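PDB 2ZQM: prefoldin beta subunit 1 from Thermococcus sp., which acts as a molecular chaperone that stabilises a range of proteins, apparently in ATP-independent, HSP70-like fashion during archaeal de novo folding. Local coordinates for residues 12-15 against 16-20; 35-38 against 39-43. One frame throughout, in Å; residues are numbered along the deposited sequence.

Overall arrangement
Interactions 1 and 2 are two local, one-turn contacts on the same helix, 6-47, with their centres about 34 Å apart on opposite sides of the chain's centre. Both share the i to i+4 backbone ladder, and both set leucines against helix 68-111, the other arm of the coiled coil. Interaction 1, nearer the chain's N-terminus, is a surface contact in which a glutamine amide covers a tyrosine face. Interaction 2 is partly buried: Leu36 and Ala39 are enclosed, while two lysines lay their aliphatic stems along the preceding turn. Of the two, it alone meets another subunit, where Ala42 packs on Val59 of the second copy.

Interaction 1. Residues 12-15 against 16-20; sequences LGQL and ESYQQ
Gln14 swings its CG away from its own backbone N and then bends at chi2 (59°), which folds the amide back over the ring of Tyr18 one turn later in helix 6-47, the N-terminal arm of the prefoldin coiled coil. Tyr18 meets it with CG beside its own backbone N. The amide nitrogen does the closest touching: Gln14 NE2 sits over one face of the ring, offset toward the rim, 3.3 Å from Tyr18 CE1. Gln14 CG adds a CH-pi contact over the face, 4.2 Å from the centroid of the Tyr18 ring. Because amide and ring planes stand 77° apart, this is not a flat stack: the amide is turned steeply against the ring.

The backbone of the same turn carries the helix ladder, in which Glu16 N, Ser17 N, Tyr18 N and Gln19 N bond to the carbonyls of Leu12, Gly13, Gln14 and Leu15. The bond from Tyr18 N to Gln14 O measures 2.9 Å, tying together the two residues whose side chains also meet. Leu12, Leu15 and Tyr18 reach helix 68-111, Leu15 and Tyr18 both touching Leu100. With an alanine at Tyr18, the Gln14 amide would lose the ring face it rests on and is likely to turn freely, and a gap would probably open beside Leu100. Gln19 and Leu15 meet a turn apart as well: the extended Gln19 chain passes close to the backbone, with Gln19 CG 3.3 Å from Leu15 O, and brings Gln19 OE1 to 4.1 Å from Leu15 CG.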
ATOM      1  N   LEU A  12      21.261  27.670  -0.198  1.00 13.11           N
ATOM      2  CA  LEU A  12      19.926  27.459   0.366  1.00 15.49           C
ATOM      3  C   LEU A  12      19.204  26.334  -0.380  1.00 16.84           C
ATOM      4  O   LEU A  12      18.483  25.530   0.224  1.00 17.95           O
ATOM      5  CB  LEU A  12      19.117  28.760   0.307  1.00 14.57           C
ATOM      6  CG  LEU A  12      19.613  29.774   1.352  1.00 17.65           C
ATOM      7  CD1 LEU A  12      19.088  31.170   1.041  1.00 18.57           C
ATOM      8  CD2 LEU A  12      19.172  29.318   2.734  1.00 19.63           C
ATOM      9  N   GLY A  13      19.410  26.275  -1.694  1.00 17.26           N
ATOM     10  CA  GLY A  13      18.782  25.238  -2.498  1.00 15.04           C
ATOM     11  C   GLY A  13      19.369  23.887  -2.145  1.00 16.90           C
ATOM     12  O   GLY A  13      18.638  22.912  -2.001  1.00 15.22           O
ATOM     13  N   GLN A  14      20.688  23.822  -1.987  1.00 13.44           N
ATOM     14  CA  GLN A  14      21.328  22.554  -1.653  1.00 13.20           C
ATOM     15  C   GLN A  14      20.911  22.123  -0.253  1.00 14.97           C
ATOM     16  O   GLN A  14      20.753  20.932   0.005  1.00 14.78           O
ATOM     17  CB  GLN A  14      22.856  22.678  -1.758  1.00 15.98           C
ATOM     18  CG  GLN A  14      23.635  21.366  -1.492  1.00 23.09           C
ATOM     19  CD  GLN A  14      23.262  20.227  -2.451  1.00 23.61           C
ATOM     20  OE1 GLN A  14      23.085  20.445  -3.649  1.00 27.56           O
ATOM     21  NE2 GLN A  14      23.159  19.006  -1.922  1.00 20.96           N
ATOM     22  N   LEU A  15      20.710  23.087   0.647  1.00 15.31           N
ATOM     23  CA  LEU A  15      20.306  22.765   2.014  1.00 15.37           C
ATOM     24  C   LEU A  15      18.963  22.035   1.948  1.00 19.88           C
ATOM     25  O   LEU A  15      18.759  21.022   2.612  1.00 19.48           O
ATOM     26  CB  LEU A  15      20.193  24.040   2.857  1.00 16.51           C
ATOM     27  CG  LEU A  15      19.863  23.871   4.344  1.00 17.80           C
ATOM     28  CD1 LEU A  15      21.099  23.443   5.112  1.00 14.71           C
ATOM     29  CD2 LEU A  15      19.362  25.195   4.897  1.00 19.96           C
ATOM     30  N   GLU A  16      18.051  22.540   1.124  1.00 17.54           N
ATOM     31  CA  GLU A  16      16.752  21.897   0.968  1.00 15.55           C
ATOM     32  C   GLU A  16      16.896  20.508   0.325  1.00 18.13           C
ATOM     33  O   GLU A  16      16.151  19.591   0.661  1.00 17.81           O
ATOM     34  CB  GLU A  16      15.833  22.774   0.112  1.00 16.55           C
ATOM     35  CG  GLU A  16      14.498  22.124  -0.215  1.00 29.10           C
ATOM     36  CD  GLU A  16      13.558  23.068  -0.944  0.40 27.25           C
ATOM     37  OE1 GLU A  16      13.024  23.990  -0.295  0.40 29.02           O
ATOM     38  OE2 GLU A  16      13.363  22.892  -2.166  0.40 29.13           O
ATOM     39  N   SER A  17      17.837  20.353  -0.609  1.00 16.52           N
ATOM     40  CA  SER A  17      18.046  19.049  -1.242  1.00 16.96           C
ATOM     41  C   SER A  17      18.532  18.049  -0.193  1.00 17.92           C
ATOM     42  O   SER A  17      18.097  16.894  -0.173  1.00 17.22           O
ATOM     43  CB  SER A  17      19.069  19.159  -2.380  1.00 14.47           C
ATOM     44  OG  SER A  17      18.576  20.004  -3.420  1.00 17.46           O
ATOM     45  N   TYR A  18      19.444  18.486   0.671  1.00 15.24           N
ATOM     46  CA  TYR A  18      19.949  17.619   1.731  1.00 15.83           C
ATOM     47  C   TYR A  18      18.825  17.246   2.696  1.00 16.59           C
ATOM     48  O   TYR A  18      18.767  16.123   3.195  1.00 15.54           O
ATOM     49  CB  TYR A  18      21.045  18.320   2.537  1.00 15.22           C
ATOM     50  CG  TYR A  18      22.417  18.364   1.882  1.00 17.20           C
ATOM     51  CD1 TYR A  18      22.912  17.270   1.154  1.00 17.34           C
ATOM     52  CD2 TYR A  18      23.264  19.454   2.092  1.00 19.23           C
ATOM     53  CE1 TYR A  18      24.226  17.266   0.663  1.00 16.81           C
ATOM     54  CE2 TYR A  18      24.574  19.457   1.611  1.00 18.90           C
ATOM     55  CZ  TYR A  18      25.050  18.367   0.903  1.00 19.99           C
ATOM     56  OH  TYR A  18      26.357  18.386   0.459  1.00 20.92           O
ATOM     57  N   GLN A  19      17.948  18.202   2.985  1.00 16.21           N
ATOM     58  CA  GLN A  19      16.843  17.937   3.906  1.00 16.02           C
ATOM     59  C   GLN A  19      15.932  16.866   3.345  1.00 15.47           C
ATOM     60  O   GLN A  19      15.486  15.992   4.079  1.00 17.23           O
ATOM     61  CB  GLN A  19      16.055  19.219   4.173  1.00 20.22           C
ATOM     62  CG  GLN A  19      16.776  20.175   5.127  1.00 24.50           C
ATOM     63  CD  GLN A  19      16.183  21.576   5.110  1.00 32.33           C
ATOM     64  OE1 GLN A  19      16.449  22.393   5.997  1.00 34.10           O
ATOM     65  NE2 GLN A  19      15.390  21.864   4.088  1.00 31.42           N
ATOM     66  N   GLN A  20      15.655  16.934   2.045  1.00 16.32           N
ATOM     67  CA  GLN A  20      14.805  15.934   1.419  1.00 16.55           C
ATOM     68  C   GLN A  20      15.532  14.584   1.434  1.00 19.10           C
ATOM     69  O   GLN A  20      14.923  13.545   1.688  1.00 17.74           O
ATOM     70  CB  GLN A  20      14.464  16.346  -0.012  1.00 15.11           C
ATOM     71  CG  GLN A  20      13.736  17.695  -0.104  1.00 20.35           C
ATOM     72  CD  GLN A  20      13.603  18.195  -1.531  1.00 28.49           C
ATOM     73  OE1 GLN A  20      14.267  17.698  -2.437  1.00 30.46           O
ATOM     74  NE2 GLN A  20      12.753  19.197  -1.733  1.00 29.15           N
TER

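Interaction 2. Residues 35-38 against 39-43; sequences ELTE and AKKAL
Leu36 and Lys40 make one of two apolar contacts of this turn, the lysine's aliphatic chain meeting the leucine one turn earlier at a slant. Lys40 CE comes to 3.9 Å from Leu36 CD1, and the chain starts out over the backbone, Lys40 CG lying 3.3 Å from Leu36 O. Thr37 and Lys41 instead lie side by side, pointing the same way, with Thr37 CG2 3.8 Å from Lys41 CE. With chi1 at -63°, OG1 of Thr37 lies beside the backbone N and hydrogen-bonds Gln33 O, while CG2, anti to that N, is left against the Lys41 stem. Ala39 is buried, its CB 3.5 Å from Glu35 O.

Among the polar contacts, four backbone bonds run from Ala39 N, Lys40 N, Lys41 N and Ala42 N to the carbonyls of Glu35, Leu36, Thr37 and Glu38. All are nearly equal in length, Ala39 N to Glu35 O being 2.9 Å, as expected of a regular helix. Farther out, Lys40 NZ forms a long, weak ion pair with Glu83.

Towards the partner arm, Leu36 packs on Ile79 and Glu83 of helix 68-111; Ala42 touches Val59 of the second subunit. Leucines of helix 6-47 turned onto helix 68-111, here Leu36 and Leu43 on Ile79, are the mark of the antiparallel coiled coil of the prefoldin fold.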
ATOM      1  N   GLU A  35      11.270  -3.573  11.139  1.00 16.47           N
ATOM      2  CA  GLU A  35      11.492  -4.968  10.824  1.00 19.00           C
ATOM      3  C   GLU A  35      12.384  -5.608  11.874  1.00 18.41           C
ATOM      4  O   GLU A  35      12.180  -6.765  12.257  1.00 17.37           O
ATOM      5  CB  GLU A  35      12.173  -5.105   9.465  1.00 21.68           C
ATOM      6  CG  GLU A  35      11.276  -4.871   8.280  1.00 32.46           C
ATOM      7  CD  GLU A  35      12.046  -4.930   6.970  1.00 40.98           C
ATOM      8  OE1 GLU A  35      12.741  -5.946   6.733  1.00 41.79           O
ATOM      9  OE2 GLU A  35      11.956  -3.964   6.186  1.00 44.28           O
ATOM     10  N   LEU A  36      13.372  -4.855  12.341  1.00 15.65           N
ATOM     11  CA  LEU A  36      14.296  -5.385  13.339  1.00 17.42           C
ATOM     12  C   LEU A  36      13.561  -5.626  14.661  1.00 22.14           C
ATOM     13  O   LEU A  36      13.783  -6.629  15.340  1.00 17.94           O
ATOM     14  CB  LEU A  36      15.458  -4.418  13.546  1.00 13.81           C
ATOM     15  CG  LEU A  36      16.481  -4.785  14.618  1.00 19.52           C
ATOM     16  CD1 LEU A  36      17.102  -6.141  14.287  1.00 16.75           C
ATOM     17  CD2 LEU A  36      17.545  -3.692  14.693  1.00 19.72           C
ATOM     18  N   THR A  37      12.671  -4.708  15.014  1.00 19.95           N
ATOM     19  CA  THR A  37      11.918  -4.846  16.255  1.00 20.47           C
ATOM     20  C   THR A  37      11.013  -6.064  16.177  1.00 15.94           C
ATOM     21  O   THR A  37      10.918  -6.833  17.130  1.00 20.85           O
ATOM     22  CB  THR A  37      11.076  -3.587  16.527  1.00 23.11           C
ATOM     23  OG1 THR A  37      11.954  -2.466  16.692  1.00 22.67           O
ATOM     24  CG2 THR A  37      10.242  -3.763  17.797  1.00 23.29           C
ATOM     25  N   GLU A  38      10.349  -6.245  15.043  1.00 16.66           N
ATOM     26  CA  GLU A  38       9.470  -7.388  14.870  1.00 17.59           C
ATOM     27  C   GLU A  38      10.261  -8.697  14.931  1.00 20.96           C
ATOM     28  O   GLU A  38       9.830  -9.669  15.566  1.00 17.10           O
ATOM     29  CB  GLU A  38       8.740  -7.283  13.534  1.00 30.53           C
ATOM     30  CG  GLU A  38       7.977  -5.974  13.355  1.00 40.92           C
ATOM     31  CD  GLU A  38       7.439  -5.786  11.940  1.00 54.48           C
ATOM     32  OE1 GLU A  38       8.126  -6.196  10.970  1.00 57.46           O
ATOM     33  OE2 GLU A  38       6.336  -5.209  11.795  1.00 59.14           O
ATOM     34  N   ALA A  39      11.421  -8.730  14.283  1.00 15.11           N
ATOM     35  CA  ALA A  39      12.236  -9.947  14.291  1.00 15.65           C
ATOM     36  C   ALA A  39      12.715 -10.292  15.702  1.00 15.88           C
ATOM     37  O   ALA A  39      12.729 -11.465  16.093  1.00 16.99           O
ATOM     38  CB  ALA A  39      13.432  -9.791  13.353  1.00 13.69           C
ATOM     39  N   LYS A  40      13.112  -9.281  16.464  1.00 17.76           N
ATOM     40  CA  LYS A  40      13.583  -9.521  17.821  1.00 19.33           C
ATOM     41  C   LYS A  40      12.441 -10.049  18.684  1.00 19.16           C
ATOM     42  O   LYS A  40      12.642 -10.948  19.499  1.00 16.83           O
ATOM     43  CB  LYS A  40      14.163  -8.239  18.421  1.00 17.78           C
ATOM     44  CG  LYS A  40      15.548  -7.875  17.874  1.00 15.83           C
ATOM     45  CD  LYS A  40      16.116  -6.664  18.590  1.00 19.24           C
ATOM     46  CE  LYS A  40      17.537  -6.364  18.116  1.00 25.26           C
ATOM     47  NZ  LYS A  40      18.123  -5.191  18.828  1.00 26.91           N
ATOM     48  N   LYS A  41      11.242  -9.499  18.489  1.00 17.21           N
ATOM     49  CA  LYS A  41      10.057  -9.940  19.229  1.00 19.50           C
ATOM     50  C   LYS A  41       9.752 -11.406  18.902  1.00 20.12           C
ATOM     51  O   LYS A  41       9.432 -12.208  19.782  1.00 18.23           O
ATOM     52  CB  LYS A  41       8.844  -9.077  18.848  1.00 19.69           C
ATOM     53  CG  LYS A  41       8.861  -7.671  19.409  1.00 30.77           C
ATOM     54  CD  LYS A  41       7.598  -6.930  18.994  1.00 40.05           C
ATOM     55  CE  LYS A  41       7.482  -5.584  19.689  1.00 42.19           C
ATOM     56  NZ  LYS A  41       6.238  -4.876  19.272  1.00 51.83           N
ATOM     57  N   ALA A  42       9.846 -11.753  17.623  1.00 16.52           N
ATOM     58  CA  ALA A  42       9.605 -13.121  17.190  1.00 12.00           C
ATOM     59  C   ALA A  42      10.647 -14.078  17.785  1.00 17.73           C
ATOM     60  O   ALA A  42      10.315 -15.182  18.209  1.00 16.93           O
ATOM     61  CB  ALA A  42       9.640 -13.190  15.664  1.00 13.29           C
ATOM     62  N   LEU A  43      11.911 -13.664  17.804  1.00 14.63           N
ATOM     63  CA  LEU A  43      12.971 -14.511  18.354  1.00 16.84           C
ATOM     64  C   LEU A  43      12.760 -14.730  19.847  1.00 17.21           C
ATOM     65  O   LEU A  43      12.955 -15.832  20.370  1.00 15.02           O
ATOM     66  CB  LEU A  43      14.341 -13.863  18.140  1.00 17.04           C
ATOM     67  CG  LEU A  43      15.520 -14.551  18.837  1.00 17.40           C
ATOM     68  CD1 LEU A  43      15.663 -15.980  18.334  1.00 18.80           C
ATOM     69  CD2 LEU A  43      16.801 -13.768  18.586  1.00 17.49           C
TER